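Local atomic coordinates of chloramphenicol acetyltransferase (Bacteroides thetaiotaomicron, PDB entry 2I9D), a protein that probably transfers an acetyl group from acetyl-CoA to a hydroxyl of chloramphenicol. Residues A[23-35]-A[156-170]. Numbering follows the deposited sequence.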
ATOM      1  N   ARG A  23      16.850 -12.852   3.440  1.00 38.32           N
ATOM      2  CA  ARG A  23      18.058 -12.744   2.580  1.00 39.02           C
ATOM      3  C   ARG A  23      17.867 -13.050   1.101  1.00 38.47           C
ATOM      4  O   ARG A  23      18.415 -12.352   0.267  1.00 39.12           O
ATOM      5  CB  ARG A  23      19.226 -13.598   3.113  1.00 38.91           C
ATOM      6  CG  ARG A  23      20.606 -13.152   2.566  1.00 40.95           C
ATOM      7  CD  ARG A  23      21.780 -14.056   3.021  1.00 40.66           C
ATOM      8  NE  ARG A  23      22.166 -13.825   4.419  1.00 42.01           N
ATOM      9  CZ  ARG A  23      22.927 -12.809   4.845  1.00 42.83           C
ATOM     10  NH1 ARG A  23      23.393 -11.893   3.987  1.00 41.70           N
ATOM     11  NH2 ARG A  23      23.225 -12.703   6.139  1.00 40.87           N
ATOM     12  N   HIS A  24      17.102 -14.079   0.765  1.00 37.90           N
ATOM     13  CA  HIS A  24      16.957 -14.458  -0.646  1.00 37.24           C
ATOM     14  C   HIS A  24      15.611 -14.110  -1.275  1.00 35.20           C
ATOM     15  O   HIS A  24      15.337 -14.482  -2.414  1.00 35.14           O
ATOM     16  CB  HIS A  24      17.298 -15.941  -0.798  1.00 38.69           C
ATOM     17  CG  HIS A  24      18.661 -16.276  -0.274  1.00 43.13           C
ATOM     18  ND1 HIS A  24      19.819 -15.771  -0.839  1.00 46.57           N
ATOM     19  CD2 HIS A  24      19.052 -17.013   0.796  1.00 46.51           C
ATOM     20  CE1 HIS A  24      20.864 -16.199  -0.150  1.00 49.18           C
ATOM     21  NE2 HIS A  24      20.426 -16.954   0.846  1.00 49.33           N
ATOM     22  N   PHE A  25      14.802 -13.347  -0.540  1.00 32.70           N
ATOM     23  CA  PHE A  25      13.492 -12.884  -1.004  1.00 30.10           C
ATOM     24  C   PHE A  25      13.586 -11.972  -2.221  1.00 28.44           C
ATOM     25  O   PHE A  25      14.424 -11.057  -2.240  1.00 28.18           O
ATOM     26  CB  PHE A  25      12.788 -12.129   0.134  1.00 29.26           C
ATOM     27  CG  PHE A  25      11.998 -13.020   1.066  1.00 28.73           C
ATOM     28  CD1 PHE A  25      12.548 -14.213   1.561  1.00 26.29           C
ATOM     29  CD2 PHE A  25      10.706 -12.653   1.458  1.00 27.41           C
ATOM     30  CE1 PHE A  25      11.840 -15.022   2.427  1.00 28.25           C
ATOM     31  CE2 PHE A  25       9.960 -13.469   2.316  1.00 29.27           C
ATOM     32  CZ  PHE A  25      10.531 -14.660   2.812  1.00 28.66           C
ATOM     33  N   GLN A  26      12.725 -12.223  -3.206  1.00 26.34           N
ATOM     34  CA  GLN A  26      12.450 -11.280  -4.283  1.00 26.41           C
ATOM     35  C   GLN A  26      12.115  -9.845  -3.782  1.00 25.03           C
ATOM     36  O   GLN A  26      12.649  -8.842  -4.278  1.00 24.89           O
ATOM     37  CB  GLN A  26      11.347 -11.811  -5.225  1.00 25.75           C
ATOM     38  CG  GLN A  26      10.939 -10.787  -6.330  1.00 27.12           C
ATOM     39  CD  GLN A  26      10.124 -11.384  -7.490  1.00 28.39           C
ATOM     40  OE1 GLN A  26      10.388 -12.499  -7.945  1.00 33.36           O
ATOM     41  NE2 GLN A  26       9.139 -10.635  -7.973  1.00 29.16           N
ATOM     42  N   ASN A  27      11.241  -9.758  -2.790  1.00 24.16           N
ATOM     43  CA  ASN A  27      10.902  -8.500  -2.177  1.00 23.24           C
ATOM     44  C   ASN A  27      10.870  -8.675  -0.659  1.00 23.76           C
ATOM     45  O   ASN A  27       9.908  -9.218  -0.130  1.00 24.18           O
ATOM     46  CB  ASN A  27       9.548  -8.013  -2.733  1.00 22.48           C
ATOM     47  CG  ASN A  27       8.989  -6.867  -1.963  1.00 20.37           C
ATOM     48  OD1 ASN A  27       9.713  -6.182  -1.242  1.00 21.02           O
ATOM     49  ND2 ASN A  27       7.700  -6.663  -2.073  1.00 19.78           N
ATOM     50  N   PRO A  28      11.946  -8.254   0.040  1.00 24.23           N
ATOM     51  CA  PRO A  28      12.077  -8.320   1.517  1.00 23.75           C
ATOM     52  C   PRO A  28      11.471  -7.126   2.257  1.00 23.64           C
ATOM     53  O   PRO A  28      11.657  -7.000   3.463  1.00 23.06           O
ATOM     54  CB  PRO A  28      13.593  -8.280   1.719  1.00 23.77           C
ATOM     55  CG  PRO A  28      14.065  -7.371   0.624  1.00 23.24           C
ATOM     56  CD  PRO A  28      13.172  -7.699  -0.580  1.00 23.76           C
ATOM     57  N   GLN A  29      10.743  -6.275   1.540  1.00 23.78           N
ATOM     58  CA  GLN A  29      10.307  -4.994   2.088  1.00 23.92           C
ATOM     59  C   GLN A  29       8.886  -5.094   2.538  1.00 23.76           C
ATOM     60  O   GLN A  29       8.080  -5.837   1.978  1.00 21.92           O
ATOM     61  CB  GLN A  29      10.374  -3.894   1.030  1.00 23.48           C
ATOM     62  CG  GLN A  29      11.758  -3.733   0.402  1.00 25.69           C
ATOM     63  CD  GLN A  29      11.873  -2.519  -0.474  1.00 26.81           C
ATOM     64  OE1 GLN A  29      12.885  -1.832  -0.444  1.00 29.13           O
ATOM     65  NE2 GLN A  29      10.835  -2.242  -1.267  1.00 27.05           N
ATOM     66  N   LEU A  30       8.550  -4.297   3.530  1.00 24.14           N
ATOM     67  CA  LEU A  30       7.134  -4.059   3.694  1.00 25.58           C
ATOM     68  C   LEU A  30       6.769  -2.594   3.696  1.00 24.30           C
ATOM     69  O   LEU A  30       7.573  -1.761   4.133  1.00 23.90           O
ATOM     70  CB  LEU A  30       6.527  -4.916   4.834  1.00 27.48           C
ATOM     71  CG  LEU A  30       6.090  -4.683   6.273  1.00 29.82           C
ATOM     72  CD1 LEU A  30       5.232  -3.434   6.470  1.00 30.04           C
ATOM     73  CD2 LEU A  30       5.254  -5.921   6.508  1.00 30.37           C
ATOM     74  N   SER A  31       5.575  -2.283   3.190  1.00 22.95           N
ATOM     75  CA  SER A  31       5.035  -0.915   3.315  1.00 22.41           C
ATOM     76  C   SER A  31       3.900  -0.871   4.315  1.00 22.34           C
ATOM     77  O   SER A  31       3.103  -1.795   4.422  1.00 22.63           O
ATOM     78  CB  SER A  31       4.530  -0.361   1.971  1.00 21.07           C
ATOM     79  OG  SER A  31       5.503  -0.490   0.972  1.00 20.32           O
ATOM     80  N   ILE A  32       3.791   0.242   5.015  1.00 22.36           N
ATOM     81  CA  ILE A  32       2.707   0.396   5.962  1.00 21.96           C
ATOM     82  C   ILE A  32       2.295   1.847   5.913  1.00 22.18           C
ATOM     83  O   ILE A  32       3.146   2.711   5.703  1.00 22.65           O
ATOM     84  CB  ILE A  32       3.150  -0.011   7.415  1.00 22.44           C
ATOM     85  CG1 ILE A  32       2.021   0.219   8.442  1.00 21.07           C
ATOM     86  CG2 ILE A  32       4.478   0.709   7.822  1.00 20.04           C
ATOM     87  CD1 ILE A  32       2.282  -0.432   9.803  1.00 21.35           C
ATOM     88  N   THR A  33       0.998   2.101   6.067  1.00 22.09           N
ATOM     89  CA  THR A  33       0.476   3.448   6.310  1.00 22.73           C
ATOM     90  C   THR A  33      -0.312   3.484   7.625  1.00 23.74           C
ATOM     91  O   THR A  33      -1.111   2.577   7.906  1.00 24.16           O
ATOM     92  CB  THR A  33      -0.425   3.918   5.160  1.00 22.15           C
ATOM     93  OG1 THR A  33       0.270   3.712   3.931  1.00 22.26           O
ATOM     94  CG2 THR A  33      -0.793   5.396   5.317  1.00 20.99           C
ATOM     95  N   SER A  34      -0.098   4.526   8.416  1.00 24.61           N
ATOM     96  CA  SER A  34      -0.870   4.729   9.634  1.00 26.52           C
ATOM     97  C   SER A  34      -1.145   6.215   9.781  1.00 27.75           C
ATOM     98  O   SER A  34      -0.708   7.000   8.950  1.00 28.94           O
ATOM     99  CB  SER A  34      -0.125   4.164  10.869  1.00 26.67           C
ATOM    100  OG  SER A  34      -0.871   4.378  12.065  1.00 26.40           O
ATOM    101  N   GLU A  35      -1.877   6.607  10.817  1.00 29.19           N
ATOM    102  CA  GLU A  35      -2.240   8.006  11.012  1.00 30.79           C
ATOM    103  C   GLU A  35      -1.783   8.455  12.373  1.00 30.36           C
ATOM    104  O   GLU A  35      -1.773   7.659  13.309  1.00 30.38           O
ATOM    105  CB  GLU A  35      -3.736   8.240  10.816  1.00 30.58           C
ATOM    106  CG  GLU A  35      -4.653   7.226  11.482  1.00 34.98           C
ATOM    107  CD  GLU A  35      -6.106   7.685  11.531  1.00 34.54           C
ATOM    108  OE1 GLU A  35      -6.814   7.567  10.492  1.00 38.43           O
ATOM    109  OE2 GLU A  35      -6.520   8.166  12.622  1.00 39.05           O
ATOM    110  N   TYR A 156      -4.878  13.503   1.298  1.00 24.17           N
ATOM    111  CA  TYR A 156      -5.035  12.497   2.349  1.00 24.13           C
ATOM    112  C   TYR A 156      -5.074  11.150   1.626  1.00 24.06           C
ATOM    113  O   TYR A 156      -5.802  10.978   0.629  1.00 23.89           O
ATOM    114  CB  TYR A 156      -6.299  12.721   3.217  1.00 24.56           C
ATOM    115  CG  TYR A 156      -6.191  12.010   4.570  1.00 25.43           C
ATOM    116  CD1 TYR A 156      -5.670  12.670   5.680  1.00 25.06           C
ATOM    117  CD2 TYR A 156      -6.544  10.658   4.711  1.00 25.21           C
ATOM    118  CE1 TYR A 156      -5.529  12.014   6.921  1.00 28.58           C
ATOM    119  CE2 TYR A 156      -6.393   9.977   5.933  1.00 24.10           C
ATOM    120  CZ  TYR A 156      -5.896  10.670   7.038  1.00 27.40           C
ATOM    121  OH  TYR A 156      -5.754  10.045   8.254  1.00 28.43           O
ATOM    122  N   PHE A 157      -4.242  10.213   2.070  1.00 23.31           N
ATOM    123  CA  PHE A 157      -4.201   8.874   1.444  1.00 22.00           C
ATOM    124  C   PHE A 157      -4.296   7.834   2.560  1.00 22.25           C
ATOM    125  O   PHE A 157      -3.926   8.120   3.706  1.00 21.35           O
ATOM    126  CB  PHE A 157      -2.912   8.687   0.635  1.00 21.02           C
ATOM    127  CG  PHE A 157      -1.636   9.022   1.409  1.00 21.07           C
ATOM    128  CD1 PHE A 157      -1.077   8.091   2.304  1.00 18.71           C
ATOM    129  CD2 PHE A 157      -0.974  10.259   1.224  1.00 19.19           C
ATOM    130  CE1 PHE A 157       0.104   8.386   3.022  1.00 15.51           C
ATOM    131  CE2 PHE A 157       0.217  10.562   1.940  1.00 17.30           C
ATOM    132  CZ  PHE A 157       0.755   9.613   2.838  1.00 16.13           C
ATOM    133  N   THR A 158      -4.779   6.637   2.230  1.00 22.14           N
ATOM    134  CA  THR A 158      -4.801   5.563   3.212  1.00 22.55           C
ATOM    135  C   THR A 158      -3.698   4.544   2.959  1.00 23.64           C
ATOM    136  O   THR A 158      -3.443   3.676   3.809  1.00 24.57           O
ATOM    137  CB  THR A 158      -6.153   4.817   3.243  1.00 22.11           C
ATOM    138  OG1 THR A 158      -6.572   4.545   1.905  1.00 21.67           O
ATOM    139  CG2 THR A 158      -7.203   5.636   3.947  1.00 21.91           C
ATOM    140  N   SER A 159      -3.045   4.655   1.799  1.00 23.16           N
ATOM    141  CA  SER A 159      -1.984   3.765   1.415  1.00 22.60           C
ATOM    142  C   SER A 159      -1.065   4.411   0.369  1.00 22.65           C
ATOM    143  O   SER A 159      -1.539   4.979  -0.615  1.00 22.15           O
ATOM    144  CB  SER A 159      -2.614   2.490   0.853  1.00 22.30           C
ATOM    145  OG  SER A 159      -1.640   1.617   0.299  1.00 27.58           O
ATOM    146  N   ILE A 160       0.246   4.339   0.601  1.00 23.10           N
ATOM    147  CA  ILE A 160       1.247   4.508  -0.455  1.00 22.67           C
ATOM    148  C   ILE A 160       2.277   3.391  -0.262  1.00 23.20           C
ATOM    149  O   ILE A 160       2.817   3.225   0.822  1.00 23.32           O
ATOM    150  CB  ILE A 160       1.942   5.905  -0.463  1.00 22.32           C
ATOM    151  CG1 ILE A 160       0.948   7.005  -0.836  1.00 22.36           C
ATOM    152  CG2 ILE A 160       3.119   5.909  -1.478  1.00 22.97           C
ATOM    153  CD1 ILE A 160       1.427   8.447  -0.709  1.00 20.80           C
ATOM    154  N   THR A 161       2.521   2.605  -1.303  1.00 23.47           N
ATOM    155  CA  THR A 161       3.596   1.624  -1.255  1.00 23.72           C
ATOM    156  C   THR A 161       4.851   2.187  -1.924  1.00 24.96           C
ATOM    157  O   THR A 161       4.767   3.005  -2.855  1.00 27.36           O
ATOM    158  CB  THR A 161       3.224   0.376  -2.014  1.00 23.97           C
ATOM    159  OG1 THR A 161       3.161   0.734  -3.403  1.00 26.01           O
ATOM    160  CG2 THR A 161       1.903  -0.177  -1.513  1.00 18.34           C
ATOM    161  N   GLY A 162       6.016   1.754  -1.475  1.00 24.32           N
ATOM    162  CA  GLY A 162       7.239   2.190  -2.092  1.00 22.73           C
ATOM    163  C   GLY A 162       7.615   1.397  -3.331  1.00 22.99           C
ATOM    164  O   GLY A 162       7.177   0.232  -3.537  1.00 22.38           O
ATOM    165  N   THR A 163       8.427   2.052  -4.166  1.00 21.57           N
ATOM    166  CA  THR A 163       9.190   1.395  -5.222  1.00 20.80           C
ATOM    167  C   THR A 163      10.247   0.442  -4.625  1.00 20.67           C
ATOM    168  O   THR A 163      10.493   0.430  -3.421  1.00 21.25           O
ATOM    169  CB  THR A 163       9.873   2.452  -6.143  1.00 20.45           C
ATOM    170  OG1 THR A 163      10.522   3.429  -5.338  1.00 19.79           O
ATOM    171  CG2 THR A 163       8.854   3.150  -6.997  1.00 18.42           C
ATOM    172  N   GLN A 164      10.850  -0.376  -5.462  1.00 19.62           N
ATOM    173  CA  GLN A 164      11.918  -1.223  -5.011  1.00 20.48           C
ATOM    174  C   GLN A 164      13.052  -1.191  -6.077  1.00 20.43           C
ATOM    175  O   GLN A 164      12.858  -1.642  -7.216  1.00 20.48           O
ATOM    176  CB  GLN A 164      11.379  -2.648  -4.770  1.00 19.94           C
ATOM    177  CG  GLN A 164      12.362  -3.592  -4.075  1.00 20.25           C
ATOM    178  CD  GLN A 164      11.959  -5.072  -4.231  1.00 22.06           C
ATOM    179  OE1 GLN A 164      10.786  -5.400  -4.502  1.00 22.72           O
ATOM    180  NE2 GLN A 164      12.935  -5.965  -4.079  1.00 20.19           N
ATOM    181  N   GLU A 165      14.215  -0.664  -5.713  1.00 20.20           N
ATOM    182  CA  GLU A 165      15.299  -0.551  -6.676  1.00 21.00           C
ATOM    183  C   GLU A 165      15.885  -1.892  -7.137  1.00 21.63           C
ATOM    184  O   GLU A 165      16.060  -2.146  -8.339  1.00 21.53           O
ATOM    185  CB  GLU A 165      16.418   0.356  -6.158  1.00 20.60           C
ATOM    186  CG  GLU A 165      17.654   0.322  -7.087  1.00 21.13           C
ATOM    187  CD  GLU A 165      18.732   1.340  -6.742  1.00 22.41           C
ATOM    188  OE1 GLU A 165      18.539   2.112  -5.778  1.00 25.16           O
ATOM    189  OE2 GLU A 165      19.773   1.371  -7.461  1.00 24.29           O
ATOM    190  N   LYS A 166      16.182  -2.739  -6.164  1.00 22.75           N
ATOM    191  CA  LYS A 166      16.934  -3.963  -6.362  1.00 24.88           C
ATOM    192  C   LYS A 166      16.373  -5.066  -5.461  1.00 25.15           C
ATOM    193  O   LYS A 166      15.548  -4.800  -4.608  1.00 25.19           O
ATOM    194  CB  LYS A 166      18.442  -3.725  -6.084  1.00 24.11           C
ATOM    195  CG  LYS A 166      18.755  -3.171  -4.728  1.00 26.00           C
ATOM    196  CD  LYS A 166      20.202  -2.713  -4.624  1.00 25.78           C
ATOM    197  CE  LYS A 166      20.306  -1.240  -4.801  1.00 27.48           C
ATOM    198  NZ  LYS A 166      21.642  -0.699  -4.405  1.00 27.38           N
ATOM    199  N   ARG A 167      16.833  -6.294  -5.689  1.00 26.38           N
ATOM    200  CA  ARG A 167      16.400  -7.469  -4.947  1.00 27.34           C
ATOM    201  C   ARG A 167      16.597  -7.410  -3.433  1.00 27.54           C
ATOM    202  O   ARG A 167      15.716  -7.832  -2.686  1.00 27.37           O
ATOM    203  CB  ARG A 167      17.030  -8.733  -5.538  1.00 27.82           C
ATOM    204  CG  ARG A 167      16.207  -9.968  -5.277  1.00 29.41           C
ATOM    205  CD  ARG A 167      16.983 -11.240  -5.538  1.00 32.54           C
ATOM    206  NE  ARG A 167      16.213 -12.413  -5.098  1.00 35.58           N
ATOM    207  CZ  ARG A 167      15.220 -12.984  -5.788  1.00 35.76           C
ATOM    208  NH1 ARG A 167      14.842 -12.494  -6.962  1.00 34.77           N
ATOM    209  NH2 ARG A 167      14.599 -14.062  -5.301  1.00 35.66           N
ATOM    210  N   SER A 168      17.731  -6.881  -2.979  1.00 27.97           N
ATOM    211  CA  SER A 168      17.994  -6.742  -1.538  1.00 28.12           C
ATOM    212  C   SER A 168      17.186  -5.607  -0.907  1.00 28.65           C
ATOM    213  O   SER A 168      17.226  -5.416   0.319  1.00 29.33           O
ATOM    214  CB  SER A 168      19.499  -6.511  -1.288  1.00 28.36           C
ATOM    215  OG  SER A 168      19.960  -5.315  -1.896  1.00 28.07           O
ATOM    216  N   GLY A 169      16.472  -4.852  -1.744  1.00 27.96           N
ATOM    217  CA  GLY A 169      15.609  -3.761  -1.287  1.00 28.00           C
ATOM    218  C   GLY A 169      16.187  -2.373  -1.547  1.00 27.71           C
ATOM    219  O   GLY A 169      17.336  -2.245  -1.976  1.00 29.27           O
ATOM    220  N   ASN A 170      15.427  -1.328  -1.260  1.00 26.34           N
ATOM    221  CA  ASN A 170      15.960   0.037  -1.359  1.00 25.36           C
ATOM    222  C   ASN A 170      17.157   0.259  -0.444  1.00 25.03           C
ATOM    223  O   ASN A 170      17.254  -0.375   0.603  1.00 24.56           O
ATOM    224  CB  ASN A 170      14.872   1.058  -1.014  1.00 25.02           C
ATOM    225  CG  ASN A 170      13.675   0.954  -1.921  1.00 23.58           C
ATOM    226  OD1 ASN A 170      13.819   0.668  -3.092  1.00 22.50           O
ATOM    227  ND2 ASN A 170      12.492   1.213  -1.391  1.00 24.54           N
TER
HETATM  228  O   HOH W   1      16.193  -9.798  -0.735  1.00 29.53           O
HETATM  229  O   HOH W   2       8.023  -2.267  -2.409  1.00 21.99           O
HETATM  230  O   HOH W   3       1.744   1.740   2.697  1.00 21.17           O
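At the subunit interface of the chloramphenicol acetyltransferase trimer, Q29 and T33 on strand 29-35, outermost of its sheet within the chain, and the loop before it meet segment 156-170 mainly through side chains. Q164 carries the loop end: its extended chain, with CG swung away from the backbone N (chi1 -171°), sends NE2 to Q26 O at 2.9 Å, nearly straight (171°) and on a carbonyl lone pair. The same NE2 donates to K166 O, which G169 N approaches from the opposite face. Q29 reciprocates, OE1 accepting from N170 N at 2.7 Å while NE2 gives a weak bond to T163 O. Q26 CA sits 3.5 Å above the plane of the R167 guanidinium, over its centre, and R167 NH2 reaches H24 O at 3.0 Å. The P28 side chain lies about 6 Å from that of H197, the predicted proton acceptor. Farther along, T33 OG1 weakly accepts from I160 N, and T33 CG2 lies 3.9 Å from F157 CE1, at the ring edge. S31 to T33 pair antiparallel with a strand of the second subunit, S159 and I160 with one of the third. With an alanine here instead of Q164, both NE2 bonds would go: Q26 O would probably keep only its donor from Q26 of the third subunit, and the 166-169 turn is likely to be less firmly tied. Q164 and Q29 thus bridge by side chain to backbone groups opposite, in place of strand-to-strand backbone pairing.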